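Local coordinates for HmuY protein (Prevotella intermedia, PDB 6R2H), which probably binds heme as a hemophore-like member of the HmuY family and is seen here in its heme-free form, at residues V151-F156 and L167-N173; L93-L99 and D186-I190. All blocks are in the same frame, centred on the assembly; numbering follows the deposited sequence.

Contact 1 of 2, residues V151-F156 and L167-N173; sequences VMGNVF and LIKFKDN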
ATOM      1  N   VAL A 151     -10.097  -7.216   6.152  1.00 32.33           N
ATOM      2  CA  VAL A 151      -9.562  -7.481   4.831  1.00 31.35           C
ATOM      3  C   VAL A 151     -10.749  -7.792   3.925  1.00 32.09           C
ATOM      4  O   VAL A 151     -11.621  -8.574   4.307  1.00 33.18           O
ATOM      5  CB  VAL A 151      -8.531  -8.623   4.873  1.00 30.20           C
ATOM      6  CG1 VAL A 151      -8.138  -9.050   3.466  1.00 29.09           C
ATOM      7  CG2 VAL A 151      -7.292  -8.223   5.672  1.00 27.80           C
ATOM      8  N   MET A 152     -10.794  -7.131   2.761  1.00 31.70           N
ATOM      9  CA  MET A 152     -11.815  -7.389   1.764  1.00 35.23           C
ATOM     10  C   MET A 152     -11.437  -8.632   0.965  1.00 37.32           C
ATOM     11  O   MET A 152     -10.257  -8.927   0.785  1.00 38.98           O
ATOM     12  CB  MET A 152     -11.988  -6.200   0.814  1.00 36.16           C
ATOM     13  CG  MET A 152     -12.572  -4.974   1.492  1.00 39.49           C
ATOM     14  SD  MET A 152     -14.245  -5.119   2.181  1.00 41.45           S
ATOM     15  CE  MET A 152     -14.019  -6.145   3.636  1.00 40.79           C
ATOM     16  N   GLY A 153     -12.457  -9.329   0.453  1.00 35.49           N
ATOM     17  CA  GLY A 153     -12.218 -10.588  -0.225  1.00 32.70           C
ATOM     18  C   GLY A 153     -12.077 -10.447  -1.736  1.00 32.16           C
ATOM     19  O   GLY A 153     -11.787 -11.430  -2.409  1.00 33.09           O
ATOM     20  N   ASN A 154     -12.276  -9.231  -2.258  1.00 30.70           N
ATOM     21  CA  ASN A 154     -12.405  -9.032  -3.690  1.00 31.21           C
ATOM     22  C   ASN A 154     -11.058  -9.210  -4.364  1.00 32.43           C
ATOM     23  O   ASN A 154     -10.036  -8.813  -3.809  1.00 37.71           O
ATOM     24  CB  ASN A 154     -12.867  -7.617  -4.024  1.00 32.46           C
ATOM     25  CG  ASN A 154     -14.141  -7.232  -3.304  1.00 35.82           C
ATOM     26  OD1 ASN A 154     -14.292  -7.424  -2.094  1.00 37.01           O
ATOM     27  ND2 ASN A 154     -15.095  -6.720  -4.062  1.00 34.85           N
ATOM     28  N   VAL A 155     -11.080  -9.784  -5.570  1.00 31.92           N
ATOM     29  CA  VAL A 155      -9.881  -9.846  -6.387  1.00 31.84           C
ATOM     30  C   VAL A 155      -9.648  -8.457  -6.972  1.00 30.66           C
ATOM     31  O   VAL A 155     -10.566  -7.866  -7.528  1.00 29.11           O
ATOM     32  CB  VAL A 155      -9.971 -10.929  -7.484  1.00 32.73           C
ATOM     33  CG1 VAL A 155      -8.744 -10.909  -8.381  1.00 30.97           C
ATOM     34  CG2 VAL A 155     -10.168 -12.323  -6.899  1.00 33.76           C
ATOM     35  N   PHE A 156      -8.425  -7.945  -6.813  1.00 28.71           N
ATOM     36  CA  PHE A 156      -8.017  -6.694  -7.424  1.00 29.71           C
ATOM     37  C   PHE A 156      -7.303  -7.003  -8.738  1.00 30.55           C
ATOM     38  O   PHE A 156      -6.423  -7.858  -8.778  1.00 32.26           O
ATOM     39  CB  PHE A 156      -7.089  -5.914  -6.485  1.00 29.33           C
ATOM     40  CG  PHE A 156      -7.772  -5.357  -5.267  1.00 31.11           C
ATOM     41  CD1 PHE A 156      -8.039  -6.161  -4.171  1.00 31.37           C
ATOM     42  CD2 PHE A 156      -8.165  -4.027  -5.231  1.00 31.41           C
ATOM     43  CE1 PHE A 156      -8.683  -5.642  -3.058  1.00 32.45           C
ATOM     44  CE2 PHE A 156      -8.816  -3.510  -4.123  1.00 30.76           C
ATOM     45  CZ  PHE A 156      -9.068  -4.317  -3.038  1.00 31.60           C
ATOM     46  N   LEU A 167      -3.660 -10.390 -10.763  1.00 28.98           N
ATOM     47  CA  LEU A 167      -4.929 -10.558 -10.075  1.00 28.50           C
ATOM     48  C   LEU A 167      -4.623 -10.976  -8.640  1.00 30.18           C
ATOM     49  O   LEU A 167      -4.001 -12.016  -8.411  1.00 33.38           O
ATOM     50  CB  LEU A 167      -5.730 -11.644 -10.800  1.00 28.55           C
ATOM     51  CG  LEU A 167      -6.089 -11.379 -12.264  1.00 27.32           C
ATOM     52  CD1 LEU A 167      -6.508 -12.682 -12.922  1.00 28.04           C
ATOM     53  CD2 LEU A 167      -7.209 -10.349 -12.372  1.00 26.13           C
ATOM     54  N   ILE A 168      -5.052 -10.153  -7.677  1.00 28.65           N
ATOM     55  CA  ILE A 168      -4.587 -10.255  -6.301  1.00 30.20           C
ATOM     56  C   ILE A 168      -5.798 -10.404  -5.381  1.00 32.44           C
ATOM     57  O   ILE A 168      -6.754  -9.635  -5.482  1.00 32.19           O
ATOM     58  CB  ILE A 168      -3.733  -9.015  -5.918  1.00 29.25           C
ATOM     59  CG1 ILE A 168      -2.555  -8.792  -6.872  1.00 29.77           C
ATOM     60  CG2 ILE A 168      -3.292  -9.029  -4.459  1.00 25.70           C
ATOM     61  CD1 ILE A 168      -1.993  -7.389  -6.821  1.00 30.52           C
ATOM     62  N   LYS A 169      -5.734 -11.365  -4.454  1.00 32.48           N
ATOM     63  CA  LYS A 169      -6.734 -11.472  -3.405  1.00 33.95           C
ATOM     64  C   LYS A 169      -6.022 -11.442  -2.055  1.00 34.19           C
ATOM     65  O   LYS A 169      -5.163 -12.283  -1.797  1.00 35.57           O
ATOM     66  CB  LYS A 169      -7.558 -12.747  -3.612  1.00 35.23           C
ATOM     67  CG  LYS A 169      -8.529 -13.121  -2.498  1.00 35.42           C
ATOM     68  CD  LYS A 169      -9.177 -14.463  -2.749  1.00 34.90           C
ATOM     69  CE  LYS A 169     -10.125 -14.893  -1.650  1.00 35.29           C
ATOM     70  NZ  LYS A 169     -11.240 -13.927  -1.525  1.00 36.81           N
ATOM     71  N   PHE A 170      -6.384 -10.466  -1.213  1.00 33.48           N
ATOM     72  CA  PHE A 170      -5.746 -10.255   0.079  1.00 31.55           C
ATOM     73  C   PHE A 170      -6.253 -11.267   1.104  1.00 33.08           C
ATOM     74  O   PHE A 170      -7.428 -11.622   1.112  1.00 32.14           O
ATOM     75  CB  PHE A 170      -5.882  -8.790   0.498  1.00 28.49           C
ATOM     76  CG  PHE A 170      -5.064  -7.860  -0.360  1.00 27.69           C
ATOM     77  CD1 PHE A 170      -3.738  -7.578  -0.046  1.00 26.13           C
ATOM     78  CD2 PHE A 170      -5.600  -7.299  -1.516  1.00 28.29           C
ATOM     79  CE1 PHE A 170      -2.976  -6.734  -0.845  1.00 25.42           C
ATOM     80  CE2 PHE A 170      -4.839  -6.458  -2.324  1.00 27.04           C
ATOM     81  CZ  PHE A 170      -3.525  -6.184  -1.987  1.00 26.64           C
ATOM     82  N   LYS A 171      -5.343 -11.732   1.964  1.00 37.42           N
ATOM     83  CA  LYS A 171      -5.662 -12.696   3.012  1.00 40.35           C
ATOM     84  C   LYS A 171      -5.688 -12.044   4.399  1.00 38.25           C
ATOM     85  O   LYS A 171      -6.699 -12.137   5.073  1.00 38.24           O
ATOM     86  CB  LYS A 171      -4.731 -13.915   2.976  1.00 43.26           C
ATOM     87  CG  LYS A 171      -4.586 -14.629   1.636  1.00 52.51           C
ATOM     88  CD  LYS A 171      -5.664 -15.669   1.343  1.00 59.88           C
ATOM     89  CE  LYS A 171      -6.959 -15.076   0.814  1.00 66.72           C
ATOM     90  NZ  LYS A 171      -8.158 -15.874   1.180  1.00 71.49           N
ATOM     91  N   ASP A 172      -4.600 -11.395   4.838  1.00 39.19           N
ATOM     92  CA  ASP A 172      -4.488 -10.963   6.232  1.00 40.14           C
ATOM     93  C   ASP A 172      -3.819  -9.591   6.325  1.00 39.09           C
ATOM     94  O   ASP A 172      -2.958  -9.281   5.494  1.00 36.77           O
ATOM     95  CB  ASP A 172      -3.637 -11.917   7.081  1.00 48.30           C
ATOM     96  CG  ASP A 172      -3.994 -13.387   6.988  1.00 59.87           C
ATOM     97  OD1 ASP A 172      -4.960 -13.793   7.663  1.00 63.58           O
ATOM     98  OD2 ASP A 172      -3.271 -14.114   6.266  1.00 67.43           O
ATOM     99  N   ASN A 173      -4.188  -8.802   7.358  1.00 34.87           N
ATOM    100  CA  ASN A 173      -3.534  -7.529   7.639  1.00 32.86           C
ATOM    101  C   ASN A 173      -2.894  -7.544   9.027  1.00 34.41           C
ATOM    102  O   ASN A 173      -2.331  -6.537   9.470  1.00 32.47           O
ATOM    103  CB  ASN A 173      -4.463  -6.325   7.452  1.00 32.44           C
ATOM    104  CG  ASN A 173      -5.607  -6.285   8.452  1.00 37.30           C
ATOM    105  OD1 ASN A 173      -6.158  -7.325   8.816  1.00 36.59           O
ATOM    106  ND2 ASN A 173      -5.963  -5.097   8.926  1.00 36.55           N
TER
HETATM  107  O   HOH W   1      -8.470  -8.602  -1.698  1.00 37.57           O
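Lys169 NZ donates to Gly153 O at 2.7 Å and also to the backbone O of Thr91. It meets the Gly153 carbonyl in its plane, on a lone pair. The lysine chain leaves with CG anti to the backbone N (chi1 172°) and runs straight until a bend at its last torsion. That bend brings the amino group to the turn. A water bridges the two backbones where they diverge. It donates to Asn154 O at 2.6 Å and to Met152 O, and accepts from Phe170 N at 2.8 Å. Further along, Phe156 and Ile168 form an antiparallel hydrogen-bonded pair: Phe156 N to Ile168 O is 2.7 Å and Ile168 N to Phe156 O is 2.9 Å. Phe170 turns its edge toward the face of Phe156 in an offset edge-to-face pair, with centroids 5.5 Å apart and planes at 82°. Ile168 CG2 lies over one face of the Phe170 ring, near its rim. Beyond the rings, Val151 CG1 packs on Phe170 CB at 3.7 Å, and Val151 CG2 lies 3.5 Å from Asn173 OD1. This is the open end of the antiparallel beta hairpin 155-160 with 165-174 in the large sheet; here the direct ladder gives way to a water bridge.

Contact 2 of 2, residues L93-L99 and D186-I190; sequences LNKINAL and DYKFI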
ATOM      1  N   LEU A  93     -10.261 -16.414  -6.640  1.00 43.97           N
ATOM      2  CA  LEU A  93      -9.129 -16.196  -7.526  1.00 42.69           C
ATOM      3  C   LEU A  93      -9.015 -17.329  -8.552  1.00 45.28           C
ATOM      4  O   LEU A  93      -8.380 -17.164  -9.595  1.00 47.26           O
ATOM      5  CB  LEU A  93      -7.858 -16.066  -6.681  1.00 37.58           C
ATOM      6  CG  LEU A  93      -6.566 -15.782  -7.447  1.00 36.96           C
ATOM      7  CD1 LEU A  93      -6.663 -14.500  -8.258  1.00 33.50           C
ATOM      8  CD2 LEU A  93      -5.392 -15.693  -6.484  1.00 38.68           C
ATOM      9  N   ASN A  94      -9.651 -18.471  -8.273  1.00 47.24           N
ATOM     10  CA  ASN A  94      -9.567 -19.590  -9.197  1.00 50.86           C
ATOM     11  C   ASN A  94     -10.577 -19.427 -10.323  1.00 53.80           C
ATOM     12  O   ASN A  94     -10.520 -20.158 -11.309  1.00 63.24           O
ATOM     13  CB  ASN A  94      -9.785 -20.934  -8.514  1.00 52.98           C
ATOM     14  CG  ASN A  94      -8.626 -21.300  -7.625  1.00 55.76           C
ATOM     15  OD1 ASN A  94      -8.825 -21.544  -6.441  1.00 57.04           O
ATOM     16  ND2 ASN A  94      -7.429 -21.316  -8.190  1.00 54.69           N
ATOM     17  N   LYS A  95     -11.501 -18.477 -10.166  1.00 52.48           N
ATOM     18  CA  LYS A  95     -12.552 -18.321 -11.154  1.00 53.15           C
ATOM     19  C   LYS A  95     -12.223 -17.163 -12.095  1.00 51.63           C
ATOM     20  O   LYS A  95     -13.121 -16.661 -12.770  1.00 53.52           O
ATOM     21  CB  LYS A  95     -13.913 -18.164 -10.473  1.00 55.10           C
ATOM     22  CG  LYS A  95     -14.661 -19.459 -10.176  1.00 62.37           C
ATOM     23  CD  LYS A  95     -16.092 -19.263  -9.665  1.00 68.58           C
ATOM     24  CE  LYS A  95     -17.070 -18.763 -10.716  1.00 70.63           C
ATOM     25  NZ  LYS A  95     -18.471 -18.712 -10.221  1.00 67.81           N
ATOM     26  N   ILE A  96     -10.946 -16.741 -12.143  1.00 43.72           N
ATOM     27  CA  ILE A  96     -10.572 -15.623 -13.004  1.00 41.83           C
ATOM     28  C   ILE A  96      -9.108 -15.725 -13.428  1.00 40.67           C
ATOM     29  O   ILE A  96      -8.240 -15.984 -12.594  1.00 40.19           O
ATOM     30  CB  ILE A  96     -10.902 -14.275 -12.326  1.00 40.11           C
ATOM     31  CG1 ILE A  96     -10.606 -13.098 -13.260  1.00 39.10           C
ATOM     32  CG2 ILE A  96     -10.207 -14.144 -10.971  1.00 40.70           C
ATOM     33  CD1 ILE A  96     -11.348 -11.831 -12.907  1.00 37.66           C
ATOM     34  N   ASN A  97      -8.839 -15.475 -14.722  1.00 39.99           N
ATOM     35  CA  ASN A  97      -7.513 -15.692 -15.288  1.00 41.88           C
ATOM     36  C   ASN A  97      -7.115 -14.599 -16.273  1.00 40.63           C
ATOM     37  O   ASN A  97      -6.048 -14.670 -16.870  1.00 39.87           O
ATOM     38  CB  ASN A  97      -7.397 -17.054 -15.975  1.00 43.29           C
ATOM     39  CG  ASN A  97      -7.057 -18.157 -15.001  1.00 46.42           C
ATOM     40  OD1 ASN A  97      -5.901 -18.292 -14.585  1.00 45.91           O
ATOM     41  ND2 ASN A  97      -8.060 -18.940 -14.631  1.00 46.49           N
ATOM     42  N   ALA A  98      -7.988 -13.607 -16.442  1.00 41.13           N
ATOM     43  CA  ALA A  98      -7.660 -12.423 -17.215  1.00 42.74           C
ATOM     44  C   ALA A  98      -8.318 -11.218 -16.549  1.00 45.57           C
ATOM     45  O   ALA A  98      -9.274 -11.373 -15.786  1.00 46.43           O
ATOM     46  CB  ALA A  98      -8.130 -12.601 -18.638  1.00 43.56           C
ATOM     47  N   LEU A  99      -7.795 -10.024 -16.853  1.00 44.89           N
ATOM     48  CA  LEU A  99      -8.331  -8.768 -16.361  1.00 42.34           C
ATOM     49  C   LEU A  99      -9.632  -8.447 -17.093  1.00 46.13           C
ATOM     50  O   LEU A  99      -9.693  -8.540 -18.319  1.00 43.76           O
ATOM     51  CB  LEU A  99      -7.290  -7.679 -16.623  1.00 39.91           C
ATOM     52  CG  LEU A  99      -6.262  -7.464 -15.520  1.00 39.65           C
ATOM     53  CD1 LEU A  99      -5.428  -8.708 -15.306  1.00 39.53           C
ATOM     54  CD2 LEU A  99      -5.375  -6.291 -15.871  1.00 42.24           C
ATOM     55  N   ASP A 186      -2.769 -13.823  -2.039  1.00 33.00           N
ATOM     56  CA  ASP A 186      -2.515 -14.737  -3.141  1.00 32.18           C
ATOM     57  C   ASP A 186      -2.707 -13.968  -4.435  1.00 31.37           C
ATOM     58  O   ASP A 186      -3.454 -12.986  -4.455  1.00 30.22           O
ATOM     59  CB  ASP A 186      -3.474 -15.927  -3.132  1.00 34.57           C
ATOM     60  CG  ASP A 186      -3.432 -16.722  -1.841  1.00 36.94           C
ATOM     61  OD1 ASP A 186      -2.329 -16.865  -1.280  1.00 38.79           O
ATOM     62  OD2 ASP A 186      -4.504 -17.169  -1.398  1.00 41.19           O
ATOM     63  N   TYR A 187      -2.038 -14.432  -5.500  1.00 29.61           N
ATOM     64  CA  TYR A 187      -2.064 -13.689  -6.745  1.00 31.22           C
ATOM     65  C   TYR A 187      -1.677 -14.542  -7.950  1.00 32.31           C
ATOM     66  O   TYR A 187      -0.987 -15.549  -7.831  1.00 32.16           O
ATOM     67  CB  TYR A 187      -1.105 -12.504  -6.673  1.00 30.33           C
ATOM     68  CG  TYR A 187       0.364 -12.835  -6.585  1.00 31.28           C
ATOM     69  CD1 TYR A 187       0.940 -13.166  -5.369  1.00 30.69           C
ATOM     70  CD2 TYR A 187       1.193 -12.758  -7.701  1.00 31.49           C
ATOM     71  CE1 TYR A 187       2.295 -13.424  -5.266  1.00 30.93           C
ATOM     72  CE2 TYR A 187       2.552 -13.015  -7.614  1.00 31.70           C
ATOM     73  CZ  TYR A 187       3.104 -13.350  -6.388  1.00 32.05           C
ATOM     74  OH  TYR A 187       4.440 -13.614  -6.267  1.00 32.61           O
ATOM     75  N   LYS A 188      -2.110 -14.079  -9.119  1.00 34.14           N
ATOM     76  CA  LYS A 188      -1.668 -14.648 -10.370  1.00 36.79           C
ATOM     77  C   LYS A 188      -0.966 -13.531 -11.120  1.00 38.06           C
ATOM     78  O   LYS A 188      -1.473 -12.416 -11.181  1.00 40.14           O
ATOM     79  CB  LYS A 188      -2.856 -15.158 -11.189  1.00 39.18           C
ATOM     80  CG  LYS A 188      -3.645 -16.304 -10.567  1.00 42.94           C
ATOM     81  CD  LYS A 188      -4.724 -16.834 -11.504  1.00 41.98           C
ATOM     82  CE  LYS A 188      -5.602 -17.894 -10.877  1.00 41.50           C
ATOM     83  NZ  LYS A 188      -6.718 -18.281 -11.769  1.00 37.64           N
ATOM     84  N   PHE A 189       0.200 -13.859 -11.687  1.00 39.51           N
ATOM     85  CA  PHE A 189       0.958 -12.909 -12.479  1.00 37.47           C
ATOM     86  C   PHE A 189       0.762 -13.211 -13.963  1.00 38.36           C
ATOM     87  O   PHE A 189       0.803 -14.369 -14.371  1.00 45.63           O
ATOM     88  CB  PHE A 189       2.424 -12.904 -12.051  1.00 33.67           C
ATOM     89  CG  PHE A 189       3.233 -11.799 -12.680  1.00 32.48           C
ATOM     90  CD1 PHE A 189       3.054 -10.487 -12.279  1.00 29.86           C
ATOM     91  CD2 PHE A 189       4.157 -12.068 -13.681  1.00 31.40           C
ATOM     92  CE1 PHE A 189       3.792  -9.470 -12.862  1.00 30.90           C
ATOM     93  CE2 PHE A 189       4.876 -11.047 -14.279  1.00 31.33           C
ATOM     94  CZ  PHE A 189       4.715  -9.754 -13.844  1.00 31.56           C
ATOM     95  N   ILE A 190       0.532 -12.153 -14.754  1.00 35.12           N
ATOM     96  CA  ILE A 190       0.245 -12.275 -16.172  1.00 33.00           C
ATOM     97  C   ILE A 190       1.309 -11.505 -16.943  1.00 37.07           C
ATOM     98  O   ILE A 190       1.217 -10.283 -17.093  1.00 41.99           O
ATOM     99  CB  ILE A 190      -1.176 -11.771 -16.485  1.00 32.21           C
ATOM    100  CG1 ILE A 190      -2.206 -12.432 -15.560  1.00 31.77           C
ATOM    101  CG2 ILE A 190      -1.506 -11.948 -17.970  1.00 30.01           C
ATOM    102  CD1 ILE A 190      -3.640 -12.036 -15.820  1.00 31.34           C
TER
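The loop between strands 83-87 and 105-115 lies against a face of the large antiparallel sheet here, and a lysine from strand 181-190 reaches into it. Lys188 is the lysine. Beyond CG its chain is fully extended, so NZ is carried well off the strand and into the bend of the loop. There Lys188 NZ donates to Ile96 O at 2.9 Å and to Leu93 O at 3.0 Å. Leu93 O receives it in the carbonyl plane, whereas at Ile96 O the donor stands 42° out of that plane. A third, weak bond runs from Lys188 NZ to Asn97 OD1 at 2.9 Å. These oxygens gather round one probably charged group and hold the loop's curve to the strand. Leu93 and Lys188 lie alongside and point opposite ways, with Leu93 CG 4.1 Å from Lys188 CE. With CG anti to the backbone N (chi1 -178°), Leu93 rests CD2 on the strand backbone, and Leu93 CD2 is 3.7 Å from Tyr187 N. Leu93 also touches Leu167 on the neighbouring strand. Farther along the 93-99 segment, Ile190 CD1 lies 3.7 Å from Asn97 O and 3.8 Å from Leu99 CD1.

From the N terminus, the chain runs through the earlier strands, 6-11 to 83-87, before it reaches the 93-99 loop, the first contact segment. It then passes through strands 105-115 and 124-132 before arriving at 151-156. Contact 1 closes a short loop with ten residues between its segments, at the hairpin of strands 155-160 and 165-174. The chain next turns back into strand 181-190, where 186-190 meets 93-99. Contact 2 therefore closes a long loop with 86 residues between its segments, and contact 1 falls within it. The two do not cross. They join through neighbouring strands 165-174 and 181-190, with probable backbone hydrogen bonds from Lys169 N to Asp186 O and from Lys188 N to Leu167 O.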